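Local coordinates for lipase (Streptomyces rimosus, PDB 5MAL), which hydrolyses triacylglycerols and other esters, preferring medium-length acyl chains, as a secreted, monomeric GDSL-family lipase, at residues I112-D125 with D169-F183. Numbering follows the deposited sequence.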
loop_
_atom_site.group_PDB
_atom_site.type_symbol
_atom_site.label_atom_id
_atom_site.label_comp_id
_atom_site.label_asym_id
_atom_site.label_seq_id
_atom_site.Cartn_x
_atom_site.Cartn_y
_atom_site.Cartn_z
ATOM N N ILE A 112 0.155 -6.882 12.985
ATOM C CA ILE A 112 0.358 -5.462 12.772
ATOM C C ILE A 112 0.841 -4.743 14.017
ATOM O O ILE A 112 1.801 -3.973 13.967
ATOM C CB ILE A 112 -0.930 -4.806 12.313
ATOM C CG1 ILE A 112 -1.297 -5.309 10.915
ATOM C CG2 ILE A 112 -0.797 -3.301 12.359
ATOM C CD1 ILE A 112 -2.760 -5.105 10.551
ATOM N N GLN A 113 0.165 -4.986 15.136
ATOM C CA GLN A 113 0.442 -4.238 16.352
ATOM C C GLN A 113 1.768 -4.660 16.985
ATOM O O GLN A 113 2.483 -3.836 17.554
ATOM C CB GLN A 113 -0.702 -4.424 17.351
ATOM C CG GLN A 113 -2.058 -3.939 16.822
ATOM C CD GLN A 113 -3.225 -4.290 17.737
ATOM O OE1 GLN A 113 -3.033 -4.742 18.869
ATOM N NE2 GLN A 113 -4.445 -4.084 17.248
ATOM N N GLN A 114 2.098 -5.943 16.855
ATOM C CA GLN A 114 3.201 -6.544 17.612
ATOM C C GLN A 114 4.454 -6.808 16.780
ATOM O O GLN A 114 5.568 -6.420 17.155
ATOM C CB GLN A 114 2.724 -7.851 18.237
ATOM C CG GLN A 114 1.621 -7.664 19.263
ATOM C CD GLN A 114 0.885 -8.954 19.585
ATOM O OE1 GLN A 114 1.407 -10.051 19.389
ATOM N NE2 GLN A 114 -0.350 -8.826 20.067
ATOM N N THR A 115 4.251 -7.470 15.649
ATOM C CA THR A 115 5.329 -8.093 14.893
ATOM C C THR A 115 5.854 -7.164 13.807
ATOM O O THR A 115 7.056 -7.090 13.546
ATOM C CB THR A 115 4.846 -9.403 14.250
ATOM O OG1 THR A 115 4.087 -10.166 15.204
ATOM C CG2 THR A 115 6.009 -10.207 13.753
ATOM N N LEU A 116 4.935 -6.451 13.166
ATOM C CA LEU A 116 5.278 -5.573 12.049
ATOM C C LEU A 116 6.235 -4.397 12.340
ATOM O O LEU A 116 7.112 -4.126 11.507
ATOM C CB LEU A 116 3.988 -5.020 11.427
ATOM C CG LEU A 116 4.216 -4.053 10.265
ATOM C CD1 LEU A 116 4.920 -4.747 9.102
ATOM C CD2 LEU A 116 2.888 -3.441 9.834
ATOM N N PRO A 117 6.055 -3.668 13.469
ATOM C CA PRO A 117 6.905 -2.484 13.670
ATOM C C PRO A 117 8.397 -2.752 13.476
ATOM O O PRO A 117 9.071 -1.939 12.846
ATOM C CB PRO A 117 6.623 -2.089 15.120
ATOM C CG PRO A 117 5.263 -2.567 15.372
ATOM C CD PRO A 117 5.101 -3.831 14.582
ATOM N N ALA A 118 8.896 -3.885 13.973
ATOM C CA ALA A 118 10.325 -4.162 13.884
ATOM C C ALA A 118 10.732 -4.486 12.461
ATOM O O ALA A 118 11.879 -4.256 12.072
ATOM C CB ALA A 118 10.719 -5.305 14.807
ATOM N N GLN A 119 9.799 -5.034 11.689
ATOM C CA GLN A 119 10.095 -5.373 10.313
ATOM C C GLN A 119 10.117 -4.114 9.479
ATOM O O GLN A 119 10.886 -4.010 8.535
ATOM C CB GLN A 119 9.076 -6.351 9.766
ATOM C CG GLN A 119 9.066 -7.656 10.512
ATOM C CD GLN A 119 8.101 -8.604 9.894
ATOM O OE1 GLN A 119 6.912 -8.296 9.776
ATOM N NE2 GLN A 119 8.591 -9.763 9.473
ATOM N N LEU A 120 9.271 -3.153 9.832
ATOM C CA LEU A 120 9.336 -1.856 9.165
ATOM C C LEU A 120 10.688 -1.205 9.440
ATOM O O LEU A 120 11.328 -0.665 8.526
ATOM C CB LEU A 120 8.198 -0.946 9.616
ATOM C CG LEU A 120 6.799 -1.410 9.221
ATOM C CD1 LEU A 120 5.781 -0.445 9.792
ATOM C CD2 LEU A 120 6.692 -1.496 7.703
ATOM N N ASP A 121 11.126 -1.267 10.697
ATOM C CA ASP A 121 12.431 -0.735 11.060
ATOM C C ASP A 121 13.532 -1.346 10.207
ATOM O O ASP A 121 14.457 -0.649 9.799
ATOM C CB ASP A 121 12.726 -0.971 12.542
ATOM C CG ASP A 121 12.032 0.020 13.434
ATOM O OD1 ASP A 121 11.703 1.131 12.959
ATOM O OD2 ASP A 121 11.834 -0.299 14.624
ATOM N N GLN A 122 13.432 -2.646 9.939
ATOM C CA GLN A 122 14.404 -3.321 9.091
ATOM C C GLN A 122 14.526 -2.625 7.751
ATOM O O GLN A 122 15.628 -2.331 7.282
ATOM C CB GLN A 122 14.021 -4.784 8.882
ATOM C CG GLN A 122 14.328 -5.664 10.062
ATOM C CD GLN A 122 14.061 -7.114 9.759
ATOM O OE1 GLN A 122 12.934 -7.498 9.427
ATOM N NE2 GLN A 122 15.101 -7.932 9.839
ATOM N N VAL A 123 13.377 -2.355 7.140
ATOM C CA VAL A 123 13.376 -1.688 5.857
ATOM C C VAL A 123 13.825 -0.245 6.025
ATOM O O VAL A 123 14.643 0.251 5.245
ATOM C CB VAL A 123 11.983 -1.724 5.204
ATOM C CG1 VAL A 123 11.995 -0.924 3.902
ATOM C CG2 VAL A 123 11.559 -3.159 4.949
ATOM N N TYR A 124 13.287 0.435 7.031
ATOM C CA TYR A 124 13.525 1.874 7.131
ATOM C C TYR A 124 14.994 2.134 7.484
ATOM O O TYR A 124 15.573 3.122 7.033
ATOM C CB TYR A 124 12.609 2.529 8.162
ATOM C CG TYR A 124 11.122 2.463 7.859
ATOM C CD1 TYR A 124 10.637 1.944 6.657
ATOM C CD2 TYR A 124 10.204 2.939 8.784
ATOM C CE1 TYR A 124 9.257 1.886 6.412
ATOM C CE2 TYR A 124 8.856 2.888 8.556
ATOM C CZ TYR A 124 8.383 2.373 7.378
ATOM O OH TYR A 124 7.025 2.345 7.217
ATOM N N ASP A 125 15.586 1.247 8.284
ATOM C CA ASP A 125 17.015 1.334 8.592
ATOM C C ASP A 125 17.842 1.245 7.317
ATOM O O ASP A 125 18.860 1.932 7.160
ATOM C CB ASP A 125 17.458 0.210 9.531
ATOM C CG ASP A 125 17.075 0.449 10.963
ATOM O OD1 ASP A 125 16.721 1.589 11.330
ATOM O OD2 ASP A 125 17.148 -0.524 11.736
ATOM N N ASP A 169 -5.037 0.198 12.349
ATOM C CA ASP A 169 -3.880 -0.310 13.097
ATOM C C ASP A 169 -2.615 -0.149 12.283
ATOM O O ASP A 169 -1.618 0.360 12.792
ATOM C CB ASP A 169 -4.042 -1.788 13.468
ATOM C CG ASP A 169 -4.992 -2.011 14.643
ATOM O OD1 ASP A 169 -5.574 -1.042 15.166
ATOM O OD2 ASP A 169 -5.166 -3.179 15.030
ATOM N N ILE A 170 -2.643 -0.583 11.023
ATOM C CA ILE A 170 -1.405 -0.598 10.258
ATOM C C ILE A 170 -0.963 0.820 9.969
ATOM O O ILE A 170 0.247 1.089 9.964
ATOM C CB ILE A 170 -1.506 -1.434 8.949
ATOM C CG1 ILE A 170 -0.105 -1.822 8.470
ATOM C CG2 ILE A 170 -2.304 -0.728 7.862
ATOM C CD1 ILE A 170 -0.104 -2.968 7.500
ATOM N N ASN A 171 -1.920 1.729 9.779
ATOM C CA ASN A 171 -1.596 3.131 9.510
ATOM C C ASN A 171 -1.027 3.836 10.737
ATOM O O ASN A 171 -0.113 4.652 10.620
ATOM C CB ASN A 171 -2.823 3.869 8.995
ATOM C CG ASN A 171 -3.174 3.455 7.586
ATOM O OD1 ASN A 171 -2.289 3.058 6.823
ATOM N ND2 ASN A 171 -4.459 3.525 7.233
ATOM N N ALA A 172 -1.569 3.519 11.910
ATOM C CA ALA A 172 -1.036 4.048 13.164
ATOM C C ALA A 172 0.375 3.540 13.391
ATOM O O ALA A 172 1.270 4.324 13.673
ATOM C CB ALA A 172 -1.933 3.671 14.340
ATOM N N VAL A 173 0.579 2.233 13.264
ATOM C CA VAL A 173 1.901 1.647 13.462
ATOM C C VAL A 173 2.902 2.253 12.485
ATOM O O VAL A 173 4.022 2.618 12.842
ATOM C CB VAL A 173 1.872 0.123 13.290
ATOM C CG1 VAL A 173 3.280 -0.435 13.210
ATOM C CG2 VAL A 173 1.119 -0.524 14.450
ATOM N N THR A 174 2.466 2.398 11.245
ATOM C CA THR A 174 3.354 2.847 10.189
ATOM C C THR A 174 3.650 4.334 10.276
ATOM O O THR A 174 4.782 4.756 10.026
ATOM C CB THR A 174 2.756 2.511 8.815
ATOM O OG1 THR A 174 2.536 1.105 8.753
ATOM C CG2 THR A 174 3.723 2.879 7.719
ATOM N N ALA A 175 2.653 5.141 10.630
ATOM C CA ALA A 175 2.910 6.566 10.757
ATOM C C ALA A 175 3.947 6.801 11.850
ATOM O O ALA A 175 4.868 7.595 11.679
ATOM C CB ALA A 175 1.637 7.327 11.053
ATOM N N LYS A 176 3.819 6.093 12.962
ATOM C CA LYS A 176 4.796 6.272 14.045
ATOM C C LYS A 176 6.185 5.717 13.699
ATOM O O LYS A 176 7.180 6.347 14.048
ATOM C CB LYS A 176 4.266 5.675 15.351
ATOM C CG LYS A 176 2.836 6.110 15.621
ATOM C CD LYS A 176 2.399 5.965 17.081
ATOM C CE LYS A 176 3.020 4.764 17.771
ATOM N NZ LYS A 176 2.219 4.416 18.985
ATOM N N ARG A 177 6.263 4.578 13.008
ATOM C CA ARG A 177 7.561 4.075 12.544
ATOM C C ARG A 177 8.200 5.040 11.556
ATOM O O ARG A 177 9.391 5.326 11.642
ATOM C CB ARG A 177 7.442 2.700 11.871
ATOM C CG ARG A 177 7.256 1.483 12.781
ATOM C CD ARG A 177 8.411 1.269 13.757
ATOM N NE ARG A 177 8.215 2.103 14.929
ATOM C CZ ARG A 177 9.158 2.844 15.494
ATOM N NH1 ARG A 177 10.397 2.850 15.009
ATOM N NH2 ARG A 177 8.849 3.574 16.552
ATOM N N ALA A 178 7.401 5.527 10.602
ATOM C CA ALA A 178 7.894 6.461 9.597
ATOM C C ALA A 178 8.467 7.703 10.264
ATOM O O ALA A 178 9.596 8.113 9.990
ATOM C CB ALA A 178 6.784 6.836 8.642
ATOM N N ALA A 179 7.685 8.289 11.161
ATOM C CA ALA A 179 8.119 9.482 11.874
ATOM C C ALA A 179 9.362 9.185 12.713
ATOM O O ALA A 179 10.221 10.055 12.905
ATOM C CB ALA A 179 7.001 10.005 12.745
ATOM N N ASP A 180 9.475 7.943 13.185
ATOM C CA ASP A 180 10.610 7.551 14.017
ATOM C C ASP A 180 11.916 7.482 13.236
ATOM O O ASP A 180 12.996 7.443 13.825
ATOM C CB ASP A 180 10.357 6.209 14.677
ATOM C CG ASP A 180 10.928 6.148 16.066
ATOM O OD1 ASP A 180 10.736 7.126 16.818
ATOM O OD2 ASP A 180 11.576 5.137 16.387
ATOM N N HIS A 181 11.817 7.463 11.909
ATOM C CA HIS A 181 12.996 7.548 11.050
ATOM C C HIS A 181 13.060 8.872 10.299
ATOM O O HIS A 181 13.885 9.053 9.403
ATOM C CB HIS A 181 13.014 6.400 10.050
ATOM C CG HIS A 181 13.168 5.058 10.680
ATOM N ND1 HIS A 181 14.317 4.310 10.549
ATOM C CD2 HIS A 181 12.319 4.320 11.437
ATOM C CE1 HIS A 181 14.172 3.171 11.201
ATOM N NE2 HIS A 181 12.967 3.149 11.744
ATOM N N GLY A 182 12.185 9.801 10.671
ATOM C CA GLY A 182 12.148 11.103 10.043
ATOM C C GLY A 182 11.570 11.049 8.645
ATOM O O GLY A 182 11.802 11.954 7.837
ATOM N N PHE A 183 10.819 9.988 8.356
ATOM C CA PHE A 183 10.141 9.887 7.058
ATOM C C PHE A 183 8.786 10.551 7.130
ATOM O O PHE A 183 8.175 10.600 8.199
ATOM C CB PHE A 183 9.939 8.440 6.626
ATOM C CG PHE A 183 11.201 7.617 6.556
ATOM C CD1 PHE A 183 12.446 8.213 6.436
ATOM C CD2 PHE A 183 11.118 6.235 6.562
ATOM C CE1 PHE A 183 13.594 7.430 6.355
ATOM C CE2 PHE A 183 12.251 5.453 6.491
ATOM C CZ PHE A 183 13.499 6.056 6.379
#
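Val-173 sits as a knob among Ile-112, Gln-113, Pro-117 and Leu-120, its CG1 3.6 Å from Pro-117 CG. With chi1 at -67°, CG2 of Ile-112 lies anti to the backbone N, which turns it tightly onto CA of Ile-170 at 3.5 Å. Leu-120 CD1 packs on Arg-177 CG. The Tyr-124 ring turns its edge to the face of His-181, planes at 87°, and takes the edge of Phe-183 off-centre on one face. Tyr-124 CB lies 3.4 Å over the centre of the His-181 ring.

At the polar edge, Asp-121 OD1 accepts two hydrogen bonds: from His-181 NE2 at 2.7 Å, above the carboxylate plane, and from Arg-177 NH1 at 3.0 Å, in a salt bridge to the syn lone pair. Arg-177 also bridges to Asp-180. A methionine in place of Arg-177 has no charge, and would probably leave the carboxylates of Asp-121 and Asp-180 unscreened from each other. His-181 ND1 hydrogen-bonds Asp-128. At the other end, Gln-113 NE2 hydrogen-bonds Asp-169 OD2, which also pairs with Arg-109. Segments 112-125 and 169-180 cross at -33°, and a Schellman motif at Gly-182 ends helix 159-180. Tyr-124, Thr-174 and Ala-178 touch Val-138, in a helical layer on the central parallel sheet of the SGNH fold.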